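Local atomic coordinates of cycloalternan-forming enzyme (Listeria monocytogenes serovar 1/2a, PDB entry 5F7U), a protein that belongs to glycoside hydrolase family 31 and joins a TIM barrel to several beta-rich domains, among them a glycan-holding carbohydrate-binding module of family 6. Residues F253-D258 with E282-A287; E268-N273 with D304-F309; R994-V999 with P1018-W1023. The protein carries 1 engineered substitution. All blocks are in the same frame, centred on the assembly; numbering follows the deposited sequence.

Contact 1. Residues F253-D258 with E282-A287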
loop_
_atom_site.group_PDB
_atom_site.type_symbol
_atom_site.label_atom_id
_atom_site.label_comp_id
_atom_site.label_asym_id
_atom_site.label_seq_id
_atom_site.Cartn_x
_atom_site.Cartn_y
_atom_site.Cartn_z
ATOM N N PHE A 253 9.282 3.500 2.032
ATOM C CA PHE A 253 9.561 3.771 3.458
ATOM C C PHE A 253 8.442 3.326 4.403
ATOM O O PHE A 253 8.304 3.845 5.519
ATOM C CB PHE A 253 9.921 5.247 3.723
ATOM C CG PHE A 253 11.066 5.769 2.888
ATOM C CD1 PHE A 253 10.836 6.323 1.624
ATOM C CD2 PHE A 253 12.380 5.755 3.385
ATOM C CE1 PHE A 253 11.877 6.844 0.862
ATOM C CE2 PHE A 253 13.443 6.299 2.624
ATOM C CZ PHE A 253 13.187 6.846 1.356
ATOM N N GLY A 254 7.651 2.349 3.965
ATOM C CA GLY A 254 6.440 1.999 4.701
ATOM C C GLY A 254 5.241 2.777 4.203
ATOM O O GLY A 254 5.101 3.017 2.998
ATOM N N GLU A 255 4.354 3.124 5.124
ATOM C CA GLU A 255 3.107 3.801 4.793
ATOM C C GLU A 255 3.293 5.282 5.162
ATOM O O GLU A 255 3.534 5.616 6.331
ATOM C CB GLU A 255 1.975 3.150 5.574
ATOM C CG GLU A 255 0.619 3.794 5.322
ATOM C CD GLU A 255 -0.470 3.121 6.132
ATOM O OE1 GLU A 255 -0.169 2.736 7.290
ATOM O OE2 GLU A 255 -1.591 2.972 5.610
ATOM N N ARG A 256 3.255 6.155 4.158
ATOM C CA ARG A 256 3.577 7.575 4.365
ATOM C C ARG A 256 2.423 8.434 3.871
ATOM O O ARG A 256 1.862 8.168 2.805
ATOM C CB ARG A 256 4.889 7.931 3.641
ATOM C CG ARG A 256 6.103 7.103 4.105
ATOM C CD ARG A 256 6.478 7.484 5.531
ATOM N NE ARG A 256 7.418 6.562 6.152
ATOM C CZ ARG A 256 7.973 6.759 7.334
ATOM N NH1 ARG A 256 7.736 7.884 8.021
ATOM N NH2 ARG A 256 8.804 5.848 7.820
ATOM N N TYR A 257 2.079 9.463 4.652
ATOM C CA TYR A 257 0.844 10.231 4.439
ATOM C C TYR A 257 1.087 11.603 3.832
ATOM O O TYR A 257 0.133 12.276 3.373
ATOM C CB TYR A 257 0.122 10.399 5.797
ATOM C CG TYR A 257 -0.385 9.101 6.393
ATOM C CD1 TYR A 257 0.502 8.189 7.012
ATOM C CD2 TYR A 257 -1.745 8.794 6.365
ATOM C CE1 TYR A 257 0.041 6.995 7.579
ATOM C CE2 TYR A 257 -2.226 7.600 6.922
ATOM C CZ TYR A 257 -1.319 6.714 7.529
ATOM O OH TYR A 257 -1.767 5.552 8.090
ATOM N N ASP A 258 2.355 12.037 3.876
ATOM C CA ASP A 258 2.723 13.383 3.477
ATOM C C ASP A 258 3.019 13.539 1.987
ATOM O O ASP A 258 2.596 14.530 1.375
ATOM C CB ASP A 258 3.883 13.932 4.351
ATOM C CG ASP A 258 5.135 13.024 4.404
ATOM O OD1 ASP A 258 5.133 11.860 3.948
ATOM O OD2 ASP A 258 6.171 13.523 4.935
ATOM N N GLU A 282 4.141 14.046 9.697
ATOM C CA GLU A 282 5.017 13.106 8.967
ATOM C C GLU A 282 5.248 11.853 9.803
ATOM O O GLU A 282 6.360 11.307 9.855
ATOM C CB GLU A 282 6.343 13.792 8.540
ATOM C CG GLU A 282 6.092 15.166 7.927
ATOM C CD GLU A 282 7.298 15.792 7.260
ATOM O OE1 GLU A 282 8.438 15.310 7.426
ATOM O OE2 GLU A 282 7.094 16.810 6.570
ATOM N N ARG A 283 4.184 11.401 10.475
ATOM C CA ARG A 283 4.260 10.188 11.306
ATOM C C ARG A 283 3.478 9.046 10.655
ATOM O O ARG A 283 2.737 9.270 9.688
ATOM C CB ARG A 283 3.778 10.471 12.723
ATOM C CG ARG A 283 4.679 11.496 13.417
ATOM C CD ARG A 283 4.129 11.898 14.760
ATOM N NE ARG A 283 4.916 13.009 15.290
ATOM C CZ ARG A 283 4.727 13.565 16.475
ATOM N NH1 ARG A 283 3.752 13.120 17.290
ATOM N NH2 ARG A 283 5.516 14.591 16.841
ATOM N N THR A 284 3.676 7.834 11.164
ATOM C CA THR A 284 3.013 6.655 10.618
ATOM C C THR A 284 2.969 5.494 11.597
ATOM O O THR A 284 3.853 5.355 12.467
ATOM C CB THR A 284 3.647 6.171 9.302
ATOM O OG1 THR A 284 2.866 5.077 8.779
ATOM C CG2 THR A 284 5.132 5.720 9.479
ATOM N N TYR A 285 1.942 4.669 11.415
ATOM C CA TYR A 285 1.773 3.441 12.181
ATOM C C TYR A 285 2.635 2.318 11.633
ATOM O O TYR A 285 2.853 1.320 12.310
ATOM C CB TYR A 285 0.336 2.946 12.046
ATOM C CG TYR A 285 -0.758 3.954 12.296
ATOM C CD1 TYR A 285 -1.226 4.193 13.598
ATOM C CD2 TYR A 285 -1.380 4.621 11.210
ATOM C CE1 TYR A 285 -2.270 5.080 13.830
ATOM C CE2 TYR A 285 -2.423 5.513 11.438
ATOM C CZ TYR A 285 -2.845 5.736 12.744
ATOM O OH TYR A 285 -3.864 6.597 12.943
ATOM N N LEU A 286 3.076 2.452 10.385
ATOM C CA LEU A 286 3.667 1.319 9.667
ATOM C C LEU A 286 4.899 1.851 8.945
ATOM O O LEU A 286 4.790 2.504 7.913
ATOM C CB LEU A 286 2.622 0.716 8.699
ATOM C CG LEU A 286 2.829 -0.734 8.226
ATOM C CD1 LEU A 286 1.622 -1.114 7.365
ATOM C CD2 LEU A 286 4.119 -0.896 7.443
ATOM N N ALA A 287 6.064 1.587 9.536
ATOM C CA ALA A 287 7.335 2.191 9.095
ATOM C C ALA A 287 8.268 1.081 8.693
ATOM O O ALA A 287 8.480 0.140 9.459
ATOM C CB ALA A 287 7.954 2.998 10.230
HETATM O O HOH W 1 6.427 10.355 7.171
HETATM O O HOH W 2 3.586 10.082 7.050
#
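An ST turn at Thr284, in the galactose mutarotase-like domain, shows how one hydroxyl can fasten two chain segments together. Thr284 OG1 donates to Glu255 O across the contact at 2.6 Å. Thr284 OG1 in turn accepts from Leu286 N, 3.1 Å away, the bond that makes the turn. With OG1 placed opposite its own backbone nitrogen (chi1 -175°), the hydroxyl reaches Glu255 while CG2 is left facing Arg256. A nearly straight backbone bond (176°) from Glu255 N to Leu286 O, 2.9 Å long, runs beside it, and Gly254 pairs with Ala287 as an antiparallel non-hydrogen-bonded bridge.

Thr284 CG2 sits over the centre of one face of the Arg256 guanidinium, 3.7 Å from CZ. The orientation of that flat group is set by Phe253 O, lying in its plane, which NE and NH2 grip side-on at 2.9 and 3.1 Å respectively. NH2 also reaches Glu268 O, while NH1 donates to a water that bonds weakly to Glu282 O. A second water links Tyr257 N with Arg283 O. Tyr257 offers a ring edge to Thr284 OG1; its OH, bound to Ser600 O, lies at the edge of the Tyr285 ring, 3.3 Å from CD2. Farther along, the carboxylates of Asp258 and Glu282 come close, OD2 to OE2 3.8 Å, a repulsion that the salt bridge from Lys265 to Glu282 probably eases. The hydroxyl of Thr284 and the guanidinium of Arg256 are thus each held by main-chain partners, the latter with a water besides, which implies a guanidinium fixed against rotation, one face covered by the threonine methyl.

Contact 2. Residues E268-N273 with D304-F309. With GLC (alpha-D-glucopyranose), chain F.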
loop_
_atom_site.group_PDB
_atom_site.type_symbol
_atom_site.label_atom_id
_atom_site.label_comp_id
_atom_site.label_asym_id
_atom_site.label_seq_id
_atom_site.Cartn_x
_atom_site.Cartn_y
_atom_site.Cartn_z
ATOM N N GLU A 268 11.733 9.111 9.282
ATOM C CA GLU A 268 11.996 8.339 10.502
ATOM C C GLU A 268 11.349 6.967 10.374
ATOM O O GLU A 268 10.140 6.883 10.128
ATOM C CB GLU A 268 11.372 9.028 11.724
ATOM C CG GLU A 268 11.763 10.480 11.909
ATOM C CD GLU A 268 13.254 10.726 12.090
ATOM O OE1 GLU A 268 14.029 9.818 12.477
ATOM O OE2 GLU A 268 13.664 11.886 11.870
ATOM N N THR A 269 12.146 5.917 10.561
ATOM C CA THR A 269 11.625 4.568 10.623
ATOM C C THR A 269 11.230 4.314 12.080
ATOM O O THR A 269 12.025 3.857 12.897
ATOM C CB THR A 269 12.646 3.525 10.137
ATOM O OG1 THR A 269 13.227 3.975 8.903
ATOM C CG2 THR A 269 11.936 2.171 9.893
ATOM N N TYR A 270 9.995 4.663 12.397
ATOM C CA TYR A 270 9.556 4.694 13.787
ATOM C C TYR A 270 8.046 4.570 13.788
ATOM O O TYR A 270 7.338 5.486 13.331
ATOM C CB TYR A 270 9.951 6.047 14.402
ATOM C CG TYR A 270 9.739 6.160 15.894
ATOM C CD1 TYR A 270 10.648 5.567 16.802
ATOM C CD2 TYR A 270 8.679 6.921 16.410
ATOM C CE1 TYR A 270 10.480 5.703 18.177
ATOM C CE2 TYR A 270 8.506 7.064 17.777
ATOM C CZ TYR A 270 9.398 6.456 18.652
ATOM O OH TYR A 270 9.209 6.624 20.008
ATOM N N VAL A 271 7.543 3.467 14.320
ATOM C CA VAL A 271 6.088 3.290 14.391
ATOM C C VAL A 271 5.504 4.222 15.454
ATOM O O VAL A 271 6.092 4.411 16.530
ATOM C CB VAL A 271 5.665 1.820 14.654
ATOM C CG1 VAL A 271 6.178 0.895 13.535
ATOM C CG2 VAL A 271 6.085 1.325 16.041
ATOM N N TYR A 272 4.350 4.808 15.146
ATOM C CA TYR A 272 3.738 5.740 16.078
ATOM C C TYR A 272 2.245 5.807 15.845
ATOM O O TYR A 272 1.791 5.713 14.704
ATOM C CB TYR A 272 4.388 7.130 15.955
ATOM C CG TYR A 272 4.113 8.029 17.127
ATOM C CD1 TYR A 272 4.912 7.986 18.284
ATOM C CD2 TYR A 272 3.066 8.928 17.074
ATOM C CE1 TYR A 272 4.641 8.838 19.363
ATOM C CE2 TYR A 272 2.776 9.760 18.132
ATOM C CZ TYR A 272 3.558 9.717 19.263
ATOM O OH TYR A 272 3.196 10.591 20.270
ATOM N N ASN A 273 1.493 5.920 16.939
ATOM C CA ASN A 273 0.045 6.115 16.849
ATOM C C ASN A 273 -0.284 7.623 16.844
ATOM O O ASN A 273 -0.412 8.243 17.915
ATOM C CB ASN A 273 -0.681 5.361 17.995
ATOM C CG ASN A 273 -2.177 5.693 18.053
ATOM O OD1 ASN A 273 -2.732 6.180 17.085
ATOM N ND2 ASN A 273 -2.816 5.452 19.199
ATOM N N ASP A 304 15.641 -3.777 13.015
ATOM C CA ASP A 304 14.429 -3.264 13.636
ATOM C C ASP A 304 14.669 -2.003 14.451
ATOM O O ASP A 304 13.700 -1.374 14.872
ATOM C CB ASP A 304 13.781 -4.350 14.514
ATOM C CG ASP A 304 13.191 -5.486 13.686
ATOM O OD1 ASP A 304 12.790 -5.216 12.538
ATOM O OD2 ASP A 304 13.131 -6.621 14.203
ATOM N N PHE A 305 15.935 -1.616 14.667
ATOM C CA PHE A 305 16.200 -0.343 15.372
ATOM C C PHE A 305 15.682 0.841 14.554
ATOM O O PHE A 305 15.571 0.758 13.335
ATOM C CB PHE A 305 17.697 -0.145 15.629
ATOM C CG PHE A 305 18.263 -1.029 16.718
ATOM C CD1 PHE A 305 18.096 -0.706 18.060
ATOM C CD2 PHE A 305 19.015 -2.162 16.395
ATOM C CE1 PHE A 305 18.632 -1.519 19.061
ATOM C CE2 PHE A 305 19.571 -2.966 17.392
ATOM C CZ PHE A 305 19.367 -2.658 18.731
ATOM N N HIS A 306 15.349 1.932 15.243
ATOM C CA HIS A 306 15.020 3.181 14.551
ATOM C C HIS A 306 16.157 3.605 13.606
ATOM O O HIS A 306 17.341 3.533 13.955
ATOM C CB HIS A 306 14.756 4.277 15.578
ATOM C CG HIS A 306 14.827 5.658 15.009
ATOM N ND1 HIS A 306 15.884 6.505 15.257
ATOM C CD2 HIS A 306 13.985 6.330 14.189
ATOM C CE1 HIS A 306 15.684 7.646 14.621
ATOM N NE2 HIS A 306 14.537 7.567 13.967
ATOM N N SER A 307 15.777 4.032 12.411
ATOM C CA SER A 307 16.706 4.647 11.474
ATOM C C SER A 307 16.094 5.959 10.961
ATOM O O SER A 307 14.850 6.150 10.978
ATOM C CB SER A 307 17.023 3.706 10.299
ATOM O OG SER A 307 15.834 3.240 9.661
ATOM N N GLN A 308 16.975 6.860 10.544
ATOM C CA GLN A 308 16.576 8.078 9.841
ATOM C C GLN A 308 17.189 8.081 8.453
ATOM O O GLN A 308 18.407 7.941 8.313
ATOM C CB GLN A 308 17.008 9.323 10.631
ATOM C CG GLN A 308 16.487 10.636 10.040
ATOM C CD GLN A 308 17.088 11.841 10.726
ATOM O OE1 GLN A 308 18.273 12.092 10.626
ATOM N NE2 GLN A 308 16.264 12.584 11.428
ATOM N N PHE A 309 16.336 8.238 7.434
ATOM C CA PHE A 309 16.780 8.361 6.047
ATOM C C PHE A 309 16.744 9.831 5.661
ATOM O O PHE A 309 15.673 10.455 5.617
ATOM C CB PHE A 309 15.852 7.547 5.122
ATOM C CG PHE A 309 16.072 6.059 5.199
ATOM C CD1 PHE A 309 15.427 5.274 6.185
ATOM C CD2 PHE A 309 16.896 5.421 4.287
ATOM C CE1 PHE A 309 15.651 3.883 6.255
ATOM C CE2 PHE A 309 17.105 4.031 4.334
ATOM C CZ PHE A 309 16.493 3.263 5.324
HETATM C C1 GLC F . -7.569 7.192 20.208
HETATM C C2 GLC F . -6.659 5.973 20.015
HETATM C C3 GLC F . -6.923 5.277 18.672
HETATM C C4 GLC F . -8.391 4.844 18.561
HETATM C C5 GLC F . -9.260 6.102 18.789
HETATM C C6 GLC F . -10.755 5.817 18.808
HETATM O O1 GLC F . -7.171 8.253 19.328
HETATM O O2 GLC F . -5.296 6.395 20.073
HETATM O O3 GLC F . -6.033 4.172 18.531
HETATM O O4 GLC F . -8.695 4.304 17.252
HETATM O O5 GLC F . -8.951 6.851 19.986
HETATM O O6 GLC F . -11.219 6.319 17.558
#
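A histidine-carboxylate hydrogen bond, His306 to Glu268, lies beside the antiparallel pairing of strands 266-269 and 307-311. His306 NE2 donates to Glu268 OE1 at 2.7 Å. The oxygen lies in the imidazole plane, and ring and carboxylate are nearly coplanar, 21° apart. On the other side of the ring ND1 is bonded to Asp324, so two carboxylates hold this imidazole and would tend to stabilise its protonated form. Glu268 OE2 is taken by Gln308 NE2, also at 2.7 Å, which approaches on the syn side. A bend at chi2 (-60°) folds the glutamate back until both of its oxygens face the neighbouring strand, whereas Gln308 runs out extended alongside it; their carboxylate and amide planes are turned 53° against each other.

In the galactose mutarotase-like domain this is a cross-strand pair, Glu268 with Gln308 occupying a non-hydrogen-bonded position. One residue on, Thr269 N donates almost straight to Ser307 O over 2.7 Å. Behind that bond the hydroxyls of Thr269 and Ser307 share a hydrogen bond, OG1 to OG 2.8 Å, on the face where both side chains rest against Pro289. The Phe309 ring turns its edge to the threonine, CE1 being 3.6 Å from OG1. Thr269 is also the centre of an inverse gamma turn; its carbonyl oxygen lies near the plane of the His306 ring, 3.4 Å from CD2, and receives a CA-H...O contact from His306 CA. Beyond the turn the chain runs on to Asn273, which lines a glycan pocket where Arg586 and Glu663 also bind glucose.

Contact 3. Residues R994-V999 with P1018-W1023; sequences RYSAGV and PKTANW. With GLC (alpha-D-glucopyranose), chain D; GLC (alpha-D-glucopyranose), chain B.
Thr1020 OG1 is gripped from both segments: it accepts from Ala997 N at 2.9 Å and donates to Asn1022 O, 3.0 Å away. The hydroxyl occupies the crowded position between its own backbone N and carbonyl carbon (chi1 56°), which turns it in toward Ala997. Its backbone completes the exchange, Thr1020 N reaching Ala997 O at 2.8 Å from above the carbonyl plane. At the far end of the contact Tyr995 OH donates to Pro1018 O over 2.6 Å, in the carbonyl plane and on a lone pair, and the tyrosine ring meets that oxygen with its edge. Asn1027 supplies the same hydroxyl with a further partner.

The other half of the contact shapes a sugar site. Trp1023 lays one face of its indole on the backbone of Ala997 and Gly998; Gly998 CA forms a CH-pi contact, 3.7 Å from the centroid of the five-membered ring and 15° off the normal. The opposite face carries a glucose of chain D, whose O5 is 3.4 Å from CZ2. A glucose of chain B lies at the indole edge, and Val999 touches both the indole and this sugar, with CG2 3.8 Å from Trp1023 CZ2 and CB 3.6 Å from C6 of the chain B sugar. This aromatic platform is backed by peptide, so the indole is sandwiched between main chain and sugar. Lys1019 runs past Val999 O and curls its NZ back to Thr1020 O.

Within the family 6 carbohydrate-binding module, the contact ties the end of strand 987-996 to the loop leading from strand 1011-1017 to strand 1027-1035. Tyr995 and Pro1018 both pack on Val1029 of that last strand, while Trp1023 touches Asn1055 of strand 1054-1062.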
loop_
_atom_site.group_PDB
_atom_site.type_symbol
_atom_site.label_atom_id
_atom_site.label_comp_id
_atom_site.label_asym_id
_atom_site.label_seq_id
_atom_site.Cartn_x
_atom_site.Cartn_y
_atom_site.Cartn_z
ATOM N N ARG A 994 -17.352 6.967 -41.451
ATOM C CA ARG A 994 -18.763 6.593 -41.461
ATOM C C ARG A 994 -19.633 7.798 -41.143
ATOM O O ARG A 994 -19.476 8.443 -40.114
ATOM C CB ARG A 994 -19.056 5.421 -40.504
ATOM C CG ARG A 994 -20.472 4.865 -40.649
ATOM C CD ARG A 994 -20.630 3.526 -39.965
ATOM N NE ARG A 994 -21.886 2.846 -40.318
ATOM C CZ ARG A 994 -22.939 2.707 -39.510
ATOM N NH1 ARG A 994 -22.935 3.209 -38.273
ATOM N NH2 ARG A 994 -24.013 2.049 -39.944
ATOM N N TYR A 995 -20.579 8.071 -42.040
ATOM C CA TYR A 995 -21.306 9.333 -42.014
ATOM C C TYR A 995 -22.669 9.144 -42.671
ATOM O O TYR A 995 -22.909 8.148 -43.370
ATOM C CB TYR A 995 -20.526 10.408 -42.804
ATOM C CG TYR A 995 -20.588 10.131 -44.294
ATOM C CD1 TYR A 995 -19.802 9.124 -44.865
ATOM C CD2 TYR A 995 -21.492 10.815 -45.109
ATOM C CE1 TYR A 995 -19.891 8.824 -46.219
ATOM C CE2 TYR A 995 -21.590 10.527 -46.460
ATOM C CZ TYR A 995 -20.785 9.537 -47.002
ATOM O OH TYR A 995 -20.907 9.262 -48.337
ATOM N N SER A 996 -23.527 10.138 -42.504
ATOM C CA SER A 996 -24.735 10.218 -43.311
ATOM C C SER A 996 -24.789 11.599 -43.972
ATOM O O SER A 996 -24.332 12.591 -43.397
ATOM C CB SER A 996 -25.961 9.961 -42.441
ATOM O OG SER A 996 -27.138 9.910 -43.220
ATOM N N ALA A 997 -25.319 11.649 -45.191
ATOM C CA ALA A 997 -25.442 12.893 -45.937
ATOM C C ALA A 997 -26.746 12.804 -46.694
ATOM O O ALA A 997 -26.767 12.502 -47.884
ATOM C CB ALA A 997 -24.254 13.079 -46.884
ATOM N N GLY A 998 -27.832 13.042 -45.965
ATOM C CA GLY A 998 -29.197 12.838 -46.457
ATOM C C GLY A 998 -29.697 13.763 -47.545
ATOM O O GLY A 998 -30.671 13.425 -48.224
ATOM N N VAL A 999 -29.056 14.919 -47.729
ATOM C CA VAL A 999 -29.554 15.917 -48.701
ATOM C C VAL A 999 -28.754 15.918 -50.010
ATOM O O VAL A 999 -29.345 15.937 -51.090
ATOM C CB VAL A 999 -29.644 17.349 -48.096
ATOM C CG1 VAL A 999 -30.056 18.388 -49.139
ATOM C CG2 VAL A 999 -30.616 17.378 -46.929
ATOM N N PRO A 1018 -20.191 11.159 -50.642
ATOM C CA PRO A 1018 -21.411 11.146 -51.472
ATOM C C PRO A 1018 -22.717 11.134 -50.681
ATOM O O PRO A 1018 -22.767 10.619 -49.561
ATOM C CB PRO A 1018 -21.285 9.848 -52.282
ATOM C CG PRO A 1018 -19.825 9.535 -52.285
ATOM C CD PRO A 1018 -19.289 10.041 -50.975
ATOM N N LYS A 1019 -23.766 11.694 -51.285
ATOM C CA LYS A 1019 -25.117 11.683 -50.722
ATOM C C LYS A 1019 -25.523 10.264 -50.326
ATOM O O LYS A 1019 -25.233 9.305 -51.056
ATOM C CB LYS A 1019 -26.112 12.239 -51.753
ATOM C CG LYS A 1019 -27.539 12.442 -51.255
ATOM C CD LYS A 1019 -28.497 12.699 -52.428
ATOM C CE LYS A 1019 -29.957 12.822 -51.977
ATOM N NZ LYS A 1019 -30.544 11.532 -51.473
ATOM N N THR A 1020 -26.157 10.142 -49.159
ATOM C CA THR A 1020 -26.832 8.904 -48.762
ATOM C C THR A 1020 -28.325 9.047 -49.074
ATOM O O THR A 1020 -28.822 10.173 -49.192
ATOM C CB THR A 1020 -26.623 8.577 -47.260
ATOM O OG1 THR A 1020 -27.063 9.677 -46.454
ATOM C CG2 THR A 1020 -25.147 8.281 -46.957
ATOM N N ALA A 1021 -29.030 7.918 -49.209
ATOM C CA ALA A 1021 -30.480 7.895 -49.519
ATOM C C ALA A 1021 -31.321 8.857 -48.676
ATOM O O ALA A 1021 -32.210 9.557 -49.193
ATOM C CB ALA A 1021 -31.023 6.477 -49.393
ATOM N N ASN A 1022 -31.028 8.877 -47.379
ATOM C CA ASN A 1022 -31.683 9.733 -46.398
ATOM C C ASN A 1022 -30.804 9.819 -45.151
ATOM O O ASN A 1022 -29.705 9.236 -45.126
ATOM C CB ASN A 1022 -33.080 9.194 -46.054
ATOM C CG ASN A 1022 -33.075 7.706 -45.745
ATOM O OD1 ASN A 1022 -32.340 7.230 -44.875
ATOM N ND2 ASN A 1022 -33.916 6.965 -46.449
ATOM N N TRP A 1023 -31.284 10.526 -44.121
ATOM C CA TRP A 1023 -30.533 10.669 -42.868
ATOM C C TRP A 1023 -30.527 9.412 -41.990
ATOM O O TRP A 1023 -29.786 9.351 -40.999
ATOM C CB TRP A 1023 -31.007 11.877 -42.051
ATOM C CG TRP A 1023 -30.772 13.176 -42.716
ATOM C CD1 TRP A 1023 -31.713 13.986 -43.292
ATOM C CD2 TRP A 1023 -29.514 13.826 -42.898
ATOM N NE1 TRP A 1023 -31.114 15.104 -43.822
ATOM C CE2 TRP A 1023 -29.763 15.033 -43.595
ATOM C CE3 TRP A 1023 -28.190 13.502 -42.546
ATOM C CZ2 TRP A 1023 -28.737 15.928 -43.946
ATOM C CZ3 TRP A 1023 -27.167 14.393 -42.894
ATOM C CH2 TRP A 1023 -27.448 15.596 -43.577
HETATM C C1 GLC D . -31.422 17.078 -40.880
HETATM C C2 GLC D . -31.033 15.810 -40.107
HETATM C C3 GLC D . -29.862 16.072 -39.149
HETATM C C4 GLC D . -28.674 16.714 -39.869
HETATM C C5 GLC D . -29.168 17.993 -40.551
HETATM C C6 GLC D . -28.077 18.733 -41.304
HETATM O O1 GLC D . -32.124 18.019 -40.038
HETATM O O2 GLC D . -32.144 15.305 -39.362
HETATM O O3 GLC D . -29.497 14.849 -38.516
HETATM O O4 GLC D . -27.626 17.000 -38.930
HETATM O O5 GLC D . -30.249 17.687 -41.464
HETATM O O6 GLC D . -28.679 19.912 -41.842
HETATM C C1 GLC B . -27.722 20.745 -42.525
HETATM C C2 GLC B . -28.316 22.138 -42.764
HETATM C C3 GLC B . -29.438 22.079 -43.815
HETATM C C4 GLC B . -28.969 21.388 -45.105
HETATM C C5 GLC B . -28.255 20.055 -44.813
HETATM C C6 GLC B . -27.553 19.466 -46.034
HETATM O O2 GLC B . -28.779 22.673 -41.521
HETATM O O3 GLC B . -29.916 23.400 -44.101
HETATM O O4 GLC B . -30.082 21.148 -45.975
HETATM O O5 GLC B . -27.267 20.221 -43.778
HETATM O O6 GLC B . -26.508 20.335 -46.480
#

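From the N terminus, residues 253-258 come first, then 268-273, followed by 282-287 and 304-309. Contact 1 thus closes a loop that contains the first half of contact 2, and contact 2 closes one that contains the second half of contact 1: the two cross. They also touch in space, through Thr284 with Tyr272 and Ala287 with Tyr270, and so knit neighbouring strands and loops of the galactose mutarotase-like domain together. Contact 3 opens much later and follows in series. It closes a loop made mostly of strands 1002-1008 and 1011-1017 in the carbohydrate-binding module, its centre about 62 Å from that of contact 1.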